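Local coordinates for protein AT-less polyketide synthase (PDB 4TKT) that is a ketosynthase domain of an AT-less type I polyketide synthase from isomigrastatin biosynthesis, and probably catalyses the decarboxylative condensation that lengthens the polyketide chain, at residues R121-E126 against A264-D269; R238-G243 against I396-S401; R259-A264 against D269-V274. All coordinates share one frame; numbering follows the deposited sequence.

Interaction 1. Residues R121-E126 against A264-D269; sequences RARVAE and AVADGD. With SO4 (sulfate ion), chain C.
A Schellman motif ends helix 261-266, and at this helix terminus D267 meets R123 from the loop that follows helix 113-121. G268, with positive phi, closes the last turn: D269 N bonds A264 O at 3.0 Å, and G268 N reaches back to V265 O. D267, just before this glycine, points its side chain toward the loop. R123 and D267 approach from opposite directions and join in a salt bridge through one nitrogen and one oxygen, NH2 to OD1 at 3.0 Å. The N-H...O angle is 145°, moderately bent. OD1 is approached on its syn side but from somewhat outside the carboxylate plane, and the two flat groups are turned 28° from each other. The same NH2 also lies 3.5 Å from A266 CB, set obliquely to the guanidinium. R123 gets there by a bend at chi2 (-53°), beyond which the chain straightens toward the helix end. The other oxygen, D267 OD2, pairs with R259 NH2 in a salt bridge whose modelled length is doubtfully short, so the carboxylate bridges two arginines, one oxygen to each. An alanine at D267 would take away both oxygens and would probably leave these guanidinium groups, which lie close to each other, without the negative charge they share. R121 turns elsewhere: its NH2 gives a weak hydrogen bond of 3.4 Å to O3 of a sulfate ion, which R117 also binds and which probably came from the crystallisation liquor. The chemistry is thus electrostatic, with little buried surface. A carboxylate shared by two arginines is likely to stay ionised, and it offsets part of their positive charge while tying a surface loop to a helix end.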
loop_
_atom_site.group_PDB
_atom_site.type_symbol
_atom_site.label_atom_id
_atom_site.label_comp_id
_atom_site.label_asym_id
_atom_site.label_seq_id
_atom_site.Cartn_x
_atom_site.Cartn_y
_atom_site.Cartn_z
ATOM N N ARG A 121 -20.848 -2.970 8.453
ATOM C CA ARG A 121 -21.791 -3.168 9.548
ATOM C C ARG A 121 -22.829 -4.253 9.255
ATOM O O ARG A 121 -23.285 -4.952 10.163
ATOM C CB ARG A 121 -22.490 -1.844 9.865
ATOM C CG ARG A 121 -23.572 -1.923 10.926
ATOM C CD ARG A 121 -24.031 -0.533 11.345
ATOM N NE ARG A 121 -24.390 0.308 10.204
ATOM C CZ ARG A 121 -23.650 1.321 9.758
ATOM N NH1 ARG A 121 -22.505 1.622 10.355
ATOM N NH2 ARG A 121 -24.055 2.031 8.715
ATOM N N ALA A 122 -23.186 -4.401 7.984
ATOM C CA ALA A 122 -24.222 -5.347 7.582
ATOM C C ALA A 122 -23.755 -6.801 7.636
ATOM O O ALA A 122 -24.565 -7.722 7.549
ATOM C CB ALA A 122 -24.714 -5.016 6.184
ATOM N N ARG A 123 -22.451 -7.006 7.780
ATOM C CA ARG A 123 -21.892 -8.350 7.697
ATOM C C ARG A 123 -21.503 -8.930 9.056
ATOM O O ARG A 123 -21.112 -10.094 9.151
ATOM C CB ARG A 123 -20.677 -8.351 6.769
ATOM C CG ARG A 123 -20.987 -7.895 5.353
ATOM C CD ARG A 123 -22.135 -8.694 4.762
ATOM N NE ARG A 123 -22.241 -8.507 3.318
ATOM C CZ ARG A 123 -23.165 -9.083 2.558
ATOM N NH1 ARG A 123 -24.070 -9.883 3.104
ATOM N NH2 ARG A 123 -23.184 -8.856 1.252
ATOM N N VAL A 124 -21.611 -8.119 10.105
ATOM C CA VAL A 124 -21.229 -8.556 11.447
ATOM C C VAL A 124 -22.345 -8.329 12.463
ATOM O O VAL A 124 -23.370 -7.726 12.151
ATOM C CB VAL A 124 -19.957 -7.834 11.928
ATOM C CG1 VAL A 124 -18.777 -8.203 11.047
ATOM C CG2 VAL A 124 -20.172 -6.327 11.937
ATOM N N ALA A 125 -22.133 -8.809 13.684
ATOM C CA ALA A 125 -23.125 -8.691 14.750
ATOM C C ALA A 125 -23.344 -7.239 15.164
ATOM O O ALA A 125 -22.619 -6.345 14.728
ATOM C CB ALA A 125 -22.709 -9.524 15.950
ATOM N N GLU A 126 -24.342 -7.023 16.018
ATOM C CA GLU A 126 -24.751 -5.678 16.415
ATOM C C GLU A 126 -23.618 -4.879 17.052
ATOM O O GLU A 126 -23.319 -3.768 16.619
ATOM C CB GLU A 126 -25.936 -5.749 17.383
ATOM N N ALA A 264 -17.408 -9.385 -0.470
ATOM C CA ALA A 264 -16.895 -8.551 -1.551
ATOM C C ALA A 264 -17.597 -8.882 -2.864
ATOM O O ALA A 264 -17.998 -7.986 -3.606
ATOM C CB ALA A 264 -15.395 -8.724 -1.695
ATOM N N VAL A 265 -17.740 -10.173 -3.143
ATOM C CA VAL A 265 -18.418 -10.625 -4.351
ATOM C C VAL A 265 -19.869 -10.149 -4.370
ATOM O O VAL A 265 -20.358 -9.665 -5.391
ATOM C CB VAL A 265 -18.370 -12.162 -4.482
ATOM C CG1 VAL A 265 -19.329 -12.642 -5.555
ATOM C CG2 VAL A 265 -16.953 -12.619 -4.791
ATOM N N ALA A 266 -20.543 -10.267 -3.230
ATOM C CA ALA A 266 -21.948 -9.876 -3.122
ATOM C C ALA A 266 -22.147 -8.369 -3.275
ATOM O O ALA A 266 -23.218 -7.916 -3.682
ATOM C CB ALA A 266 -22.522 -10.343 -1.794
ATOM N N ASP A 267 -21.115 -7.599 -2.947
ATOM C CA ASP A 267 -21.203 -6.142 -2.967
ATOM C C ASP A 267 -20.619 -5.547 -4.242
ATOM O O ASP A 267 -20.546 -4.328 -4.389
ATOM C CB ASP A 267 -20.497 -5.551 -1.744
ATOM C CG ASP A 267 -21.300 -5.728 -0.471
ATOM O OD1 ASP A 267 -22.194 -6.600 -0.456
ATOM O OD2 ASP A 267 -21.041 -4.999 0.511
ATOM N N GLY A 268 -20.202 -6.412 -5.160
ATOM C CA GLY A 268 -19.656 -5.976 -6.430
ATOM C C GLY A 268 -18.356 -5.204 -6.300
ATOM O O GLY A 268 -18.065 -4.328 -7.114
ATOM N N ASP A 269 -17.575 -5.530 -5.274
ATOM C CA ASP A 269 -16.291 -4.872 -5.052
ATOM C C ASP A 269 -15.257 -5.296 -6.082
ATOM O O ASP A 269 -15.375 -6.356 -6.694
ATOM C CB ASP A 269 -15.751 -5.179 -3.651
ATOM C CG ASP A 269 -16.624 -4.626 -2.549
ATOM O OD1 ASP A 269 -17.408 -3.694 -2.818
ATOM O OD2 ASP A 269 -16.516 -5.119 -1.406
HETATM S S SO4 C . -22.913 5.966 9.611
HETATM O O1 SO4 C . -24.189 6.201 10.281
HETATM O O2 SO4 C . -22.281 7.249 9.316
HETATM O O3 SO4 C . -23.138 5.239 8.364
HETATM O O4 SO4 C . -22.047 5.180 10.484
#

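Interaction 2. Residues R238-G243 against I396-S401; sequences RSFGEG and IDFADS
I396 meets two phenylalanine rings with two different branches. Its CD1 comes to the rim of F240, near the plane of that ring and 3.8 Å from CD1, while its CG2 lies over the centre of the F398 ring, 3.8 Å above the plane, as in a CH-pi contact. Chi1 of I396 (-57°) places CG1 beside the backbone N and CG2 beside the carbonyl carbon, and this splits the two methyl groups between the rings. The two phenylalanines do not stack. F398 turns an edge to F240, its CE2 being 4.2 Å from F240 CB, near the plane of the F398 ring. F240 occupies the third position of a type II turn from R238 to G241, with the positive phi that this position requires, and G241 N closes the turn on R238 O at 2.9 Å. Within the same loop R238 NH1 bonds E242 O at 2.9 Å, in the carbonyl plane on a lone pair, while its NE pairs with D234. Backbone bonds from F240 to N393 and from E242 to R391 tie the loop to the chain just ahead of I396. Around the three side chains, I333 of helix 328-340 touches both phenylalanines, and F403 and L405 of strand 403-405 border F398. No hydrogen bond joins the two segments themselves; their cohesion is apolar contact, which excludes water without fixing direction as a hydrogen bond would.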
loop_
_atom_site.group_PDB
_atom_site.type_symbol
_atom_site.label_atom_id
_atom_site.label_comp_id
_atom_site.label_asym_id
_atom_site.label_seq_id
_atom_site.Cartn_x
_atom_site.Cartn_y
_atom_site.Cartn_z
ATOM N N ARG A 238 21.495 -7.046 -2.405
ATOM C CA ARG A 238 21.777 -8.036 -3.438
ATOM C C ARG A 238 21.047 -9.336 -3.130
ATOM O O ARG A 238 21.655 -10.306 -2.677
ATOM C CB ARG A 238 23.280 -8.289 -3.551
ATOM C CG ARG A 238 24.107 -7.055 -3.865
ATOM C CD ARG A 238 25.569 -7.430 -4.005
ATOM N NE ARG A 238 26.420 -6.282 -4.299
ATOM C CZ ARG A 238 27.710 -6.377 -4.604
ATOM N NH1 ARG A 238 28.290 -7.569 -4.657
ATOM N NH2 ARG A 238 28.420 -5.287 -4.859
ATOM N N SER A 239 19.741 -9.341 -3.376
ATOM C CA SER A 239 18.897 -10.489 -3.063
ATOM C C SER A 239 19.394 -11.754 -3.751
ATOM O O SER A 239 19.267 -11.898 -4.967
ATOM C CB SER A 239 17.452 -10.211 -3.467
ATOM O OG SER A 239 16.995 -8.989 -2.913
ATOM N N PHE A 240 19.968 -12.652 -2.954
ATOM C CA PHE A 240 20.487 -13.933 -3.425
ATOM C C PHE A 240 21.615 -13.756 -4.439
ATOM O O PHE A 240 21.893 -14.652 -5.237
ATOM C CB PHE A 240 19.358 -14.780 -4.019
ATOM C CG PHE A 240 18.137 -14.843 -3.152
ATOM C CD1 PHE A 240 18.143 -15.579 -1.979
ATOM C CD2 PHE A 240 16.985 -14.159 -3.503
ATOM C CE1 PHE A 240 17.023 -15.635 -1.173
ATOM C CE2 PHE A 240 15.861 -14.211 -2.702
ATOM C CZ PHE A 240 15.880 -14.951 -1.536
ATOM N N GLY A 241 22.269 -12.601 -4.393
ATOM C CA GLY A 241 23.391 -12.324 -5.268
ATOM C C GLY A 241 24.721 -12.478 -4.555
ATOM O O GLY A 241 24.781 -12.473 -3.324
ATOM N N GLU A 242 25.790 -12.620 -5.329
ATOM C CA GLU A 242 27.126 -12.750 -4.764
ATOM C C GLU A 242 27.617 -11.407 -4.232
ATOM O O GLU A 242 27.404 -10.369 -4.856
ATOM C CB GLU A 242 28.102 -13.296 -5.810
ATOM N N GLY A 243 28.260 -11.433 -3.070
ATOM C CA GLY A 243 28.856 -10.236 -2.504
ATOM C C GLY A 243 27.930 -9.417 -1.626
ATOM O O GLY A 243 28.275 -8.306 -1.223
ATOM N N ILE A 396 24.366 -20.790 -2.509
ATOM C CA ILE A 396 23.015 -21.194 -2.884
ATOM C C ILE A 396 22.980 -22.022 -4.165
ATOM O O ILE A 396 23.535 -21.628 -5.192
ATOM C CB ILE A 396 22.100 -19.968 -3.062
ATOM C CG1 ILE A 396 22.075 -19.131 -1.782
ATOM C CG2 ILE A 396 20.693 -20.400 -3.447
ATOM C CD1 ILE A 396 21.151 -17.942 -1.855
ATOM N N ASP A 397 22.316 -23.172 -4.094
ATOM C CA ASP A 397 22.155 -24.044 -5.250
ATOM C C ASP A 397 20.709 -24.028 -5.730
ATOM O O ASP A 397 19.878 -24.803 -5.257
ATOM C CB ASP A 397 22.590 -25.472 -4.909
ATOM C CG ASP A 397 22.592 -26.388 -6.117
ATOM O OD1 ASP A 397 22.592 -25.875 -7.257
ATOM O OD2 ASP A 397 22.604 -27.622 -5.925
ATOM N N PHE A 398 20.412 -23.136 -6.670
ATOM C CA PHE A 398 19.056 -23.001 -7.192
ATOM C C PHE A 398 18.699 -24.134 -8.142
ATOM O O PHE A 398 17.523 -24.439 -8.340
ATOM C CB PHE A 398 18.887 -21.652 -7.892
ATOM C CG PHE A 398 18.453 -20.548 -6.974
ATOM C CD1 PHE A 398 17.478 -20.773 -6.018
ATOM C CD2 PHE A 398 19.023 -19.290 -7.060
ATOM C CE1 PHE A 398 17.073 -19.764 -5.169
ATOM C CE2 PHE A 398 18.624 -18.273 -6.213
ATOM C CZ PHE A 398 17.647 -18.511 -5.265
ATOM N N ALA A 399 19.720 -24.754 -8.727
ATOM C CA ALA A 399 19.521 -25.882 -9.628
ATOM C C ALA A 399 18.837 -27.038 -8.907
ATOM O O ALA A 399 17.934 -27.674 -9.451
ATOM C CB ALA A 399 20.847 -26.330 -10.215
ATOM N N ASP A 400 19.276 -27.307 -7.681
ATOM C CA ASP A 400 18.656 -28.335 -6.853
ATOM C C ASP A 400 17.686 -27.689 -5.871
ATOM O O ASP A 400 17.849 -27.787 -4.655
ATOM C CB ASP A 400 19.716 -29.147 -6.108
ATOM C CG ASP A 400 19.142 -30.384 -5.441
ATOM O OD1 ASP A 400 18.095 -30.882 -5.906
ATOM O OD2 ASP A 400 19.741 -30.858 -4.451
ATOM N N SER A 401 16.678 -27.018 -6.416
ATOM C CA SER A 401 15.695 -26.310 -5.611
ATOM C C SER A 401 14.387 -26.217 -6.389
ATOM O O SER A 401 14.367 -26.454 -7.596
ATOM C CB SER A 401 16.207 -24.916 -5.243
ATOM O OG SER A 401 16.104 -24.034 -6.347
#

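Interaction 3. Residues R259-A264 against D269-V274; sequences RPLADA and DRILGV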
loop_
_atom_site.group_PDB
_atom_site.type_symbol
_atom_site.label_atom_id
_atom_site.label_comp_id
_atom_site.label_asym_id
_atom_site.label_seq_id
_atom_site.Cartn_x
_atom_site.Cartn_y
_atom_site.Cartn_z
ATOM N N ARG A 259 -11.447 -7.966 3.281
ATOM C CA ARG A 259 -12.860 -8.300 3.382
ATOM C C ARG A 259 -13.100 -9.768 3.029
ATOM O O ARG A 259 -12.453 -10.298 2.128
ATOM C CB ARG A 259 -13.667 -7.390 2.456
ATOM C CG ARG A 259 -15.155 -7.516 2.598
ATOM C CD ARG A 259 -15.870 -6.409 1.860
ATOM N NE ARG A 259 -17.271 -6.358 2.250
ATOM C CZ ARG A 259 -18.179 -5.588 1.667
ATOM N NH1 ARG A 259 -17.825 -4.805 0.657
ATOM N NH2 ARG A 259 -19.435 -5.605 2.089
ATOM N N PRO A 260 -14.017 -10.437 3.753
ATOM C CA PRO A 260 -14.402 -11.807 3.389
ATOM C C PRO A 260 -14.868 -11.885 1.939
ATOM O O PRO A 260 -15.700 -11.079 1.526
ATOM C CB PRO A 260 -15.547 -12.119 4.353
ATOM C CG PRO A 260 -15.270 -11.270 5.539
ATOM C CD PRO A 260 -14.658 -10.002 5.006
ATOM N N LEU A 261 -14.329 -12.841 1.189
ATOM C CA LEU A 261 -14.557 -12.938 -0.252
ATOM C C LEU A 261 -16.035 -12.934 -0.636
ATOM O O LEU A 261 -16.423 -12.294 -1.611
ATOM C CB LEU A 261 -13.889 -14.200 -0.802
ATOM C CG LEU A 261 -13.953 -14.388 -2.317
ATOM C CD1 LEU A 261 -13.441 -13.149 -3.031
ATOM C CD2 LEU A 261 -13.151 -15.607 -2.727
ATOM N N ALA A 262 -16.852 -13.645 0.133
ATOM C CA ALA A 262 -18.282 -13.727 -0.144
ATOM C C ALA A 262 -18.941 -12.352 -0.093
ATOM O O ALA A 262 -19.796 -12.031 -0.921
ATOM C CB ALA A 262 -18.956 -14.671 0.837
ATOM N N ASP A 263 -18.533 -11.544 0.880
ATOM C CA ASP A 263 -19.099 -10.213 1.067
ATOM C C ASP A 263 -18.658 -9.260 -0.039
ATOM O O ASP A 263 -19.437 -8.422 -0.491
ATOM C CB ASP A 263 -18.699 -9.656 2.434
ATOM C CG ASP A 263 -19.049 -10.599 3.568
ATOM O OD1 ASP A 263 -19.512 -11.721 3.282
ATOM O OD2 ASP A 263 -18.847 -10.226 4.742
ATOM N N ALA A 264 -17.408 -9.385 -0.470
ATOM C CA ALA A 264 -16.895 -8.551 -1.551
ATOM C C ALA A 264 -17.597 -8.882 -2.864
ATOM O O ALA A 264 -17.998 -7.986 -3.606
ATOM C CB ALA A 264 -15.395 -8.724 -1.695
ATOM N N ASP A 269 -17.575 -5.530 -5.274
ATOM C CA ASP A 269 -16.291 -4.872 -5.052
ATOM C C ASP A 269 -15.257 -5.296 -6.082
ATOM O O ASP A 269 -15.375 -6.356 -6.694
ATOM C CB ASP A 269 -15.751 -5.179 -3.651
ATOM C CG ASP A 269 -16.624 -4.626 -2.549
ATOM O OD1 ASP A 269 -17.408 -3.694 -2.818
ATOM O OD2 ASP A 269 -16.516 -5.119 -1.406
ATOM N N ARG A 270 -14.245 -4.458 -6.272
ATOM C CA ARG A 270 -13.057 -4.867 -7.001
ATOM C C ARG A 270 -12.339 -5.909 -6.163
ATOM O O ARG A 270 -12.371 -5.850 -4.937
ATOM C CB ARG A 270 -12.134 -3.681 -7.277
ATOM C CG ARG A 270 -12.779 -2.555 -8.045
ATOM C CD ARG A 270 -11.831 -1.378 -8.185
ATOM N NE ARG A 270 -10.591 -1.749 -8.860
ATOM C CZ ARG A 270 -9.378 -1.463 -8.399
ATOM N NH1 ARG A 270 -9.241 -0.803 -7.259
ATOM N NH2 ARG A 270 -8.302 -1.835 -9.078
ATOM N N ILE A 271 -11.703 -6.874 -6.812
ATOM C CA ILE A 271 -10.955 -7.884 -6.079
ATOM C C ILE A 271 -9.564 -8.026 -6.683
ATOM O O ILE A 271 -9.388 -8.623 -7.745
ATOM C CB ILE A 271 -11.690 -9.236 -6.076
ATOM C CG1 ILE A 271 -13.078 -9.072 -5.448
ATOM C CG2 ILE A 271 -10.890 -10.272 -5.310
ATOM C CD1 ILE A 271 -13.937 -10.309 -5.506
ATOM N N LEU A 272 -8.579 -7.454 -5.999
ATOM C CA LEU A 272 -7.213 -7.402 -6.501
ATOM C C LEU A 272 -6.479 -8.707 -6.228
ATOM O O LEU A 272 -5.381 -8.934 -6.735
ATOM C CB LEU A 272 -6.464 -6.231 -5.864
ATOM C CG LEU A 272 -7.219 -4.901 -5.856
ATOM C CD1 LEU A 272 -6.415 -3.821 -5.154
ATOM C CD2 LEU A 272 -7.562 -4.481 -7.273
ATOM N N GLY A 273 -7.098 -9.560 -5.421
ATOM C CA GLY A 273 -6.518 -10.836 -5.056
ATOM C C GLY A 273 -7.200 -11.398 -3.827
ATOM O O GLY A 273 -8.018 -10.725 -3.199
ATOM N N VAL A 274 -6.862 -12.636 -3.480
ATOM C CA VAL A 274 -7.462 -13.289 -2.326
ATOM C C VAL A 274 -6.398 -13.896 -1.422
ATOM O O VAL A 274 -5.557 -14.671 -1.873
ATOM C CB VAL A 274 -8.447 -14.396 -2.755
ATOM C CG1 VAL A 274 -8.960 -15.154 -1.537
ATOM C CG2 VAL A 274 -9.604 -13.802 -3.548
#
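R259 and D269 form the polar half of this contact, and L261, I271 and V274 the apolar half. The arginine chain is extended from CG to NE, with CG anti to the backbone N (chi1 -173°), which carries its guanidinium alongside the short helix 261-266 to the carboxylate. NH1 meets D269 OD2 in a salt bridge modelled at 2.5 Å, the two side chains crossing at about a right angle. R259 NH2 forms a second salt bridge, with D267; both modelled lengths are doubtfully short, though the pairings are clear. NH1 also has a weak bond to Y111 OH, and one face of the guanidinium lies under D263 O, 3.7 Å above its centre. D269 OD1 takes a hydrogen bond from Y111 OH and a salt bridge from K599 NZ, so both oxygens of this buried carboxylate are satisfied, and its negative charge faces two basic groups. At the helix start, P260 sits at the N-cap and its O accepts A264 N at 3.1 Å. On the apolar side, L261 CD1 touches both I271 CD1 (3.8 Å) and V274 CG2 (3.9 Å), crossing each side chain at about a right angle. Strand 9-17 lies between strands 252-260 and 273-282 in the mixed sheet, consistent with the family's thiolase-type fold: backbone hydrogen bonds join R259 to A10, L261 to A8, and L272 and G273 to I11. L261 and A264 of the helix pack on that strand, and V274 of strand 273-282 bonds to E439 of strand 432-439.

Overall arrangement
Interactions 1 and 3 both use helix 261-266 and share A264 and D269. Interaction 3 is the buried one, joining strand ends beside strand 9-17 with a mixture of charge and apolar packing, whereas interaction 1 lies at the surface and rests on ion pairing. They touch through D267 and R259, so a chain of alternating charges runs from the outer loop through the helix end to the sheet. Interaction 2 stands apart, its centre about 45 Å from that of interaction 1 and 36 Å from that of interaction 3. Partly buried between two loops, it replaces charge with aromatic and aliphatic surface.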